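PDB 2YV9: chloride intracellular channel exc-4 from Caenorhabditis elegans, which may insert into membranes to form chloride channels and is required to regulate the lumen size of the excretory canal as that tube grows. Local coordinates for residues A[24-28]-A[29-33]; A[48-52]-A[53-57]; A[148-151]-A[152-155]; A[273-276]-A[277-281]. All coordinates share one frame; numbering follows the deposited sequence.

Contact 1. Residues A[24-28]-A[29-33]; sequences VKASG and IDARR
From Ser27 to Arg33 the backbone doubles back on itself, with Ser27 N donating to Arg33 O at 2.9 Å along a nearly straight N-H...O path (177°) and Ala26 CA lying 5.0 Å from Ala31 CA. A type I turn from Asp30 to Arg33 makes the return. Inside the loop, Ser27 OG accepts two amides, Ile29 N at 2.9 Å and Asp30 N at 3.3 Å; the first of these, two residues on, closes an ST turn. With OG anti to its own nitrogen (chi1 164°), the hydroxyl is carried forward under these two N-H groups. It is also hydrogen-bonded to Asp243, which forms a salt bridge with Arg33 NE, so one carboxylate holds both ends of the loop. Ala26 CB packs on Ala31 CB at 4.1 Å. Within the turn, Asp30 OD1 accepts Arg32 N at 3.0 Å, an Asx turn, while Arg32 NE and NH2 grip the same carboxylate side-on. The loop follows strand 19-25 and precedes helix 38-52. Ala26 rests on Thr62 of strand 57-63, while Asp243 and His246 of helix 241-251 meet Ile29, so the loop at the C-terminal end of strand 19-25 lies between strand 57-63 and helix 241-251.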
# COMPACT_ATOMS: atom_id res chain seq x y z
N VAL A 24 3.38 1.12 -12.31
CA VAL A 24 4.19 0.11 -11.65
C VAL A 24 5.64 0.61 -11.52
O VAL A 24 6.14 1.34 -12.35
CB VAL A 24 4.14 -1.24 -12.39
CG1 VAL A 24 2.66 -1.79 -12.41
CG2 VAL A 24 4.78 -1.18 -13.80
N LYS A 25 6.31 0.15 -10.47
CA LYS A 25 7.71 0.46 -10.29
C LYS A 25 8.55 -0.10 -11.44
O LYS A 25 8.45 -1.27 -11.77
CB LYS A 25 8.20 -0.15 -8.97
CG LYS A 25 9.64 0.21 -8.67
CD LYS A 25 10.31 -0.62 -7.57
CE LYS A 25 11.84 -0.35 -7.58
NZ LYS A 25 12.54 -0.88 -8.85
N ALA A 26 9.38 0.75 -12.06
CA ALA A 26 10.24 0.35 -13.15
C ALA A 26 11.49 -0.39 -12.64
O ALA A 26 11.95 -0.19 -11.51
CB ALA A 26 10.70 1.62 -13.96
N SER A 27 12.09 -1.15 -13.55
CA SER A 27 13.39 -1.73 -13.31
C SER A 27 14.40 -0.64 -13.01
O SER A 27 14.38 0.40 -13.65
CB SER A 27 13.86 -2.44 -14.57
OG SER A 27 15.26 -2.69 -14.51
N GLY A 28 15.29 -0.87 -12.05
CA GLY A 28 16.39 0.07 -11.79
C GLY A 28 17.55 -0.10 -12.77
O GLY A 28 18.56 0.62 -12.67
N ILE A 29 17.45 -1.01 -13.72
CA ILE A 29 18.54 -1.18 -14.73
C ILE A 29 18.15 -0.36 -15.95
O ILE A 29 18.94 0.46 -16.46
CB ILE A 29 18.74 -2.69 -15.13
CG1 ILE A 29 19.20 -3.54 -13.95
CG2 ILE A 29 19.75 -2.85 -16.28
CD1 ILE A 29 19.26 -5.04 -14.29
N ASP A 30 16.94 -0.61 -16.44
CA ASP A 30 16.36 0.11 -17.58
C ASP A 30 14.93 0.49 -17.24
O ASP A 30 14.05 -0.35 -17.19
CB ASP A 30 16.36 -0.75 -18.80
CG ASP A 30 15.81 -0.04 -20.04
OD1 ASP A 30 15.21 1.04 -19.93
OD2 ASP A 30 15.98 -0.61 -21.13
N ALA A 31 14.70 1.78 -17.04
CA ALA A 31 13.38 2.24 -16.54
C ALA A 31 12.22 2.04 -17.51
O ALA A 31 11.07 2.26 -17.12
CB ALA A 31 13.44 3.72 -16.11
N ARG A 32 12.50 1.66 -18.76
CA ARG A 32 11.46 1.33 -19.72
C ARG A 32 10.89 -0.07 -19.47
O ARG A 32 9.84 -0.39 -19.99
CB ARG A 32 11.98 1.40 -21.14
CG ARG A 32 12.51 2.82 -21.47
CD ARG A 32 13.25 2.85 -22.80
NE ARG A 32 14.39 1.92 -22.84
CZ ARG A 32 15.32 1.90 -23.79
NH1 ARG A 32 15.30 2.78 -24.79
NH2 ARG A 32 16.30 1.00 -23.73
N ARG A 33 11.62 -0.90 -18.71
CA ARG A 33 11.17 -2.27 -18.38
C ARG A 33 10.42 -2.26 -17.02
O ARG A 33 10.78 -1.57 -16.06
CB ARG A 33 12.34 -3.23 -18.28
CG ARG A 33 13.24 -3.34 -19.53
CD ARG A 33 14.02 -4.67 -19.59
NE ARG A 33 14.95 -4.85 -18.48
CZ ARG A 33 16.29 -4.86 -18.53
NH1 ARG A 33 16.93 -4.65 -19.67
NH2 ARG A 33 17.00 -5.06 -17.43

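Contact 2. Residues A[48-52]-A[53-57]; sequences YALYE and IGVAR
Ile53 folds back over carbonyls of the final turn of helix 38-52, those of Ala49 and Leu50. Its CB sits 3.6 Å from Glu52 C, at the peptide link. One atom further, CG1 lies between the backbone nitrogen and the carbonyl carbon (chi1 61°), which turns it back along the helix until it is 3.4 Å from Leu50 O and equally near Ala49 O. The tip, CD1, stays beside Ala49 O, at 3.9 Å, while the other branch, CG2, lies between Glu52 C and the same Ala49 O. Both branches therefore stay close to the helix backbone, and elsewhere the side chain touches Val110.

Leu50 and Val55 form the apolar counterpart: Leu50 CD2 meets Val55 CG1 at 4.0 Å, and the Leu50 side chain continues onto Ile101 and Leu104 of helix 94-107. A water links the helix to the departing chain, donating to both Tyr51 O and Ala56 O.

Two backbone bonds identify the ending. Val55 N reaches back to Leu50 O at 2.9 Å, and Gly54 N to Tyr51 O at 3.0 Å, the latter donor standing 60° out of the carbonyl plane. Gly54, with phi 79°, is the first residue to leave helical geometry. Together with the Leu50-Val55 contact that brackets the turn, these features are those of a Schellman motif, here turning the chain from helix 38-52 toward strand 57-63.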
# COMPACT_ATOMS: atom_id res chain seq x y z
N TYR A 48 -5.66 -7.71 -15.46
CA TYR A 48 -5.61 -8.51 -16.70
C TYR A 48 -6.81 -9.45 -16.75
O TYR A 48 -7.42 -9.63 -17.80
CB TYR A 48 -4.30 -9.32 -16.84
CG TYR A 48 -4.05 -9.71 -18.28
CD1 TYR A 48 -3.22 -8.95 -19.10
CD2 TYR A 48 -4.68 -10.82 -18.82
CE1 TYR A 48 -3.03 -9.29 -20.42
CE2 TYR A 48 -4.49 -11.17 -20.15
CZ TYR A 48 -3.67 -10.40 -20.95
OH TYR A 48 -3.47 -10.76 -22.29
N ALA A 49 -7.16 -10.05 -15.61
CA ALA A 49 -8.35 -10.92 -15.56
C ALA A 49 -9.58 -10.17 -16.09
O ALA A 49 -10.37 -10.71 -16.88
CB ALA A 49 -8.63 -11.43 -14.13
N LEU A 50 -9.73 -8.93 -15.65
CA LEU A 50 -10.89 -8.10 -16.05
C LEU A 50 -10.80 -7.60 -17.49
O LEU A 50 -11.82 -7.63 -18.23
CB LEU A 50 -11.09 -6.90 -15.12
CG LEU A 50 -11.26 -7.12 -13.63
CD1 LEU A 50 -11.38 -5.79 -12.92
CD2 LEU A 50 -12.51 -7.95 -13.39
N TYR A 51 -9.64 -7.11 -17.87
CA TYR A 51 -9.25 -6.80 -19.26
C TYR A 51 -9.61 -7.94 -20.24
O TYR A 51 -10.29 -7.69 -21.25
CB TYR A 51 -7.75 -6.55 -19.34
CG TYR A 51 -7.23 -6.42 -20.73
CD1 TYR A 51 -7.49 -5.28 -21.49
CD2 TYR A 51 -6.49 -7.45 -21.32
CE1 TYR A 51 -7.01 -5.16 -22.80
CE2 TYR A 51 -6.02 -7.35 -22.63
CZ TYR A 51 -6.28 -6.20 -23.36
OH TYR A 51 -5.80 -6.11 -24.66
N GLU A 52 -9.17 -9.16 -19.96
CA GLU A 52 -9.27 -10.24 -20.97
C GLU A 52 -10.72 -10.66 -21.23
O GLU A 52 -11.02 -11.25 -22.26
CB GLU A 52 -8.45 -11.47 -20.60
CG GLU A 52 -8.95 -12.23 -19.39
CD GLU A 52 -8.00 -13.34 -18.91
OE1 GLU A 52 -6.88 -13.50 -19.47
OE2 GLU A 52 -8.40 -14.07 -17.97
N ILE A 53 -11.61 -10.40 -20.29
CA ILE A 53 -13.05 -10.67 -20.52
C ILE A 53 -13.86 -9.44 -20.96
O ILE A 53 -15.10 -9.52 -21.10
CB ILE A 53 -13.68 -11.36 -19.29
CG1 ILE A 53 -13.61 -10.47 -18.04
CG2 ILE A 53 -12.99 -12.71 -19.03
CD1 ILE A 53 -14.27 -11.10 -16.82
N GLY A 54 -13.19 -8.30 -21.19
CA GLY A 54 -13.88 -7.07 -21.62
C GLY A 54 -14.60 -6.27 -20.55
O GLY A 54 -15.42 -5.41 -20.86
N VAL A 55 -14.28 -6.52 -19.28
CA VAL A 55 -14.90 -5.79 -18.17
C VAL A 55 -14.26 -4.39 -18.01
O VAL A 55 -14.94 -3.44 -17.60
CB VAL A 55 -14.81 -6.62 -16.86
CG1 VAL A 55 -15.03 -5.78 -15.61
CG2 VAL A 55 -15.80 -7.81 -16.88
N ALA A 56 -12.98 -4.26 -18.30
CA ALA A 56 -12.28 -2.97 -18.16
C ALA A 56 -11.28 -2.77 -19.30
O ALA A 56 -10.79 -3.73 -19.88
CB ALA A 56 -11.56 -2.90 -16.81
N ARG A 57 -11.01 -1.50 -19.64
CA ARG A 57 -9.85 -1.12 -20.39
C ARG A 57 -8.73 -0.86 -19.36
O ARG A 57 -8.97 -0.27 -18.30
CB ARG A 57 -10.08 0.13 -21.19
CG ARG A 57 -11.16 -0.02 -22.26
CD ARG A 57 -11.43 1.33 -22.91
NE ARG A 57 -12.25 2.18 -22.05
CZ ARG A 57 -12.14 3.50 -21.95
NH1 ARG A 57 -11.25 4.18 -22.66
NH2 ARG A 57 -12.96 4.16 -21.14
O HOH W 1 -11.11 -5.06 -22.13

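Contact 3. Residues A[148-151]-A[152-155]; sequences SRVE and DLPA
The Arg149 guanidinium meets the Asp152 carboxylate at its edge and is modelled with Glu151 CD over one face, offset toward the rim. At the edge, Asp152 OD2 lies in the guanidinium plane, 2.9 Å from Arg149 NE, while NE comes to it from above the carboxylate plane; NH2 reaches the syn lone pair of Asp152 OD1 at 3.1 Å. This side-on grip is twisted, the two planes being 51° apart. Glu151 also forms a salt bridge with Arg149 NH1, although the modelled separation is implausibly short, which makes its detail and the placement over the face doubtful. One cation between two carboxylates probably offsets the repulsion of the like-charged pair.

Backbone bonds tighten the turn beneath: Asp152 N donates to Arg149 O at 3.0 Å and Leu153 N to Val150 O at 3.1 Å. Leu153 CD2 lies 3.5 Å from Ser148 OG, a hydroxyl bonded to Asp141, and Leu153 CD1 approaches Val150 CG1 at 4.3 Å. Phe133 and Phe140 of helix 117-140 cover the same leucine; replacing it with a serine is likely to open a gap between the turn and those two rings. The i to i+3 bonding is that of a 3-10 turn, here pinned by a salt-bridge network and followed by Pro154 at the N-cap of helix 155-178.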
# COMPACT_ATOMS: atom_id res chain seq x y z
N SER A 148 28.81 -20.00 -0.92
CA SER A 148 28.65 -21.32 -0.33
C SER A 148 27.59 -22.12 -1.07
O SER A 148 26.65 -21.56 -1.63
CB SER A 148 28.19 -21.16 1.08
OG SER A 148 27.07 -20.27 1.14
N ARG A 149 27.76 -23.44 -1.04
CA ARG A 149 26.71 -24.32 -1.51
C ARG A 149 25.71 -24.46 -0.39
O ARG A 149 26.08 -24.53 0.78
CB ARG A 149 27.29 -25.68 -1.83
CG ARG A 149 28.25 -25.69 -3.00
CD ARG A 149 28.57 -27.14 -3.45
NE ARG A 149 29.09 -27.94 -2.34
CZ ARG A 149 29.15 -29.27 -2.32
NH1 ARG A 149 28.73 -30.00 -3.35
NH2 ARG A 149 29.63 -29.88 -1.24
N VAL A 150 24.42 -24.59 -0.73
CA VAL A 150 23.43 -24.77 0.34
C VAL A 150 23.73 -26.03 1.21
O VAL A 150 23.54 -25.99 2.43
CB VAL A 150 22.05 -24.90 -0.30
CG1 VAL A 150 20.99 -25.46 0.71
CG2 VAL A 150 21.63 -23.56 -0.91
N GLU A 151 24.20 -27.11 0.59
CA GLU A 151 24.48 -28.35 1.31
C GLU A 151 25.60 -28.19 2.34
O GLU A 151 25.65 -28.94 3.31
CB GLU A 151 24.82 -29.49 0.33
CG GLU A 151 26.10 -29.30 -0.44
CD GLU A 151 26.28 -30.33 -1.53
OE1 GLU A 151 26.40 -31.54 -1.20
OE2 GLU A 151 26.30 -29.94 -2.72
N ASP A 152 26.47 -27.20 2.15
CA ASP A 152 27.56 -26.91 3.11
C ASP A 152 27.22 -25.90 4.20
O ASP A 152 28.11 -25.50 4.96
CB ASP A 152 28.81 -26.42 2.38
CG ASP A 152 29.29 -27.40 1.34
OD1 ASP A 152 29.10 -28.61 1.57
OD2 ASP A 152 29.86 -26.96 0.31
N LEU A 153 25.97 -25.47 4.31
CA LEU A 153 25.65 -24.39 5.22
C LEU A 153 25.54 -24.88 6.64
O LEU A 153 25.02 -25.97 6.86
CB LEU A 153 24.32 -23.73 4.85
CG LEU A 153 24.34 -22.92 3.56
CD1 LEU A 153 22.94 -22.52 3.17
CD2 LEU A 153 25.27 -21.68 3.75
N PRO A 154 25.98 -24.06 7.62
CA PRO A 154 25.84 -24.45 9.03
C PRO A 154 24.37 -24.39 9.45
O PRO A 154 23.57 -23.69 8.82
CB PRO A 154 26.66 -23.38 9.76
CG PRO A 154 26.54 -22.17 8.88
CD PRO A 154 26.57 -22.71 7.48
N ALA A 155 24.00 -25.10 10.52
CA ALA A 155 22.58 -25.26 10.83
C ALA A 155 21.77 -23.97 10.97
O ALA A 155 20.60 -23.94 10.58
CB ALA A 155 22.41 -26.12 12.08
O HOH W 2 30.15 -24.44 0.08

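Contact 4. Residues A[273-276]-A[277-281]; sequences EKVL and SDIRV
Four backbone bonds, each from an amide to the carbonyl four residues earlier, join the two halves of helix 273-280: Ser277 N to Glu273 O at 3.1 Å, then Asp278 to Lys274, Ile279 to Val275 and Arg280 to Leu276, the last with Arg280 N 2.9 Å from Leu276 O. Their N-H...O angles, between 157° and 164°, describe a regular alpha-helix.

The apolar contacts lie on one flank. Val275 CG1 meets Ile279 CD1 at 4.0 Å, and Leu276 CD1 approaches that same CD1 at 4.5 Å; Trp222, Leu226 and Thr219 of helix 219-228 cover this side.

Among the polar groups, a water donates to Glu273 O and lies 3.0 Å from Ser277 OG. The Arg280 chain bends at chi3 (-68°), bringing its guanidinium back so that Ser277 CA lies over one face, toward the rim. Lys274 NZ stays 4.2 Å from Asp278 OD1, and Lys274 CE comes to 3.7 Å from that oxygen. With a lysine in place of Asp278, the Lys274 ammonium would probably be left without its nearby counter-charge and be pushed away from this part of the helix. The direct bonds across the contact are thus those of the backbone; the apolar flank joins the helix to helix 219-228, and the Lys274-Asp278 charges are near enough to attract without pairing directly.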
# COMPACT_ATOMS: atom_id res chain seq x y z
N GLU A 273 12.87 -30.98 -16.75
CA GLU A 273 12.46 -32.03 -17.68
C GLU A 273 11.71 -33.18 -17.02
O GLU A 273 10.67 -33.64 -17.54
CB GLU A 273 13.70 -32.59 -18.39
CG GLU A 273 13.43 -33.75 -19.36
CD GLU A 273 14.62 -34.00 -20.25
OE1 GLU A 273 15.50 -34.79 -19.81
OE2 GLU A 273 14.72 -33.35 -21.31
N LYS A 274 12.31 -33.72 -15.96
CA LYS A 274 11.76 -34.91 -15.28
C LYS A 274 10.47 -34.52 -14.60
O LYS A 274 9.54 -35.32 -14.48
CB LYS A 274 12.75 -35.45 -14.26
CG LYS A 274 12.29 -36.72 -13.52
CD LYS A 274 11.75 -37.80 -14.46
CE LYS A 274 11.54 -39.12 -13.73
NZ LYS A 274 11.16 -40.18 -14.71
N VAL A 275 10.39 -33.27 -14.17
CA VAL A 275 9.17 -32.76 -13.51
C VAL A 275 8.03 -32.64 -14.52
O VAL A 275 6.89 -32.96 -14.23
CB VAL A 275 9.41 -31.40 -12.87
CG1 VAL A 275 8.08 -30.78 -12.34
CG2 VAL A 275 10.45 -31.50 -11.76
N LEU A 276 8.34 -32.21 -15.74
CA LEU A 276 7.32 -32.08 -16.77
C LEU A 276 6.78 -33.47 -17.13
O LEU A 276 5.58 -33.65 -17.28
CB LEU A 276 7.88 -31.33 -17.99
CG LEU A 276 6.85 -30.83 -19.02
CD1 LEU A 276 5.65 -30.16 -18.38
CD2 LEU A 276 7.51 -29.89 -20.03
N SER A 277 7.68 -34.45 -17.18
CA SER A 277 7.28 -35.83 -17.42
C SER A 277 6.37 -36.31 -16.30
O SER A 277 5.31 -36.88 -16.59
CB SER A 277 8.50 -36.73 -17.55
OG SER A 277 9.26 -36.36 -18.69
N ASP A 278 6.77 -36.08 -15.04
CA ASP A 278 5.98 -36.46 -13.85
C ASP A 278 4.59 -35.83 -13.95
O ASP A 278 3.57 -36.49 -13.65
CB ASP A 278 6.67 -36.02 -12.54
CG ASP A 278 7.95 -36.81 -12.24
OD1 ASP A 278 8.20 -37.85 -12.89
OD2 ASP A 278 8.71 -36.39 -11.34
N ILE A 279 4.53 -34.57 -14.36
CA ILE A 279 3.23 -33.88 -14.53
C ILE A 279 2.36 -34.56 -15.58
O ILE A 279 1.15 -34.76 -15.36
CB ILE A 279 3.43 -32.40 -14.91
CG1 ILE A 279 3.88 -31.62 -13.68
CG2 ILE A 279 2.16 -31.74 -15.51
CD1 ILE A 279 4.51 -30.39 -14.04
N ARG A 280 2.96 -34.86 -16.73
CA ARG A 280 2.28 -35.55 -17.83
C ARG A 280 1.81 -36.94 -17.40
O ARG A 280 0.69 -37.34 -17.75
CB ARG A 280 3.20 -35.67 -19.06
CG ARG A 280 3.51 -34.33 -19.74
CD ARG A 280 4.28 -34.49 -21.06
NE ARG A 280 5.66 -34.98 -20.89
CZ ARG A 280 6.05 -36.26 -20.91
NH1 ARG A 280 5.17 -37.25 -21.08
NH2 ARG A 280 7.33 -36.55 -20.75
N VAL A 281 2.61 -37.66 -16.62
CA VAL A 281 2.26 -39.04 -16.25
C VAL A 281 1.22 -39.12 -15.13
O VAL A 281 0.79 -40.21 -14.75
CB VAL A 281 3.49 -39.91 -15.88
CG1 VAL A 281 4.59 -39.74 -16.93
CG2 VAL A 281 3.99 -39.61 -14.48
O HOH W 3 9.95 -33.76 -19.97

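Following the chain from its N terminus, contact 1 closes the first part of the loop that leaves strand 19-25, and contact 2 ends helix 38-52 and turns the chain into strand 57-63. Both therefore lie on the beta-alpha-beta crossover of the thioredoxin-like N-terminal domain, at its two turns, with centres about 24 Å apart. Contact 3 closes the approach to helix 155-178 from helix 117-140, in the helical part of the chain and on the other side of the chain's centre from contact 2, about 46 Å away between centres. Contact 4 lies within the last helix, 273-280, packed on helix 219-228. All four are local and in series: none nests or crosses, and none touches another.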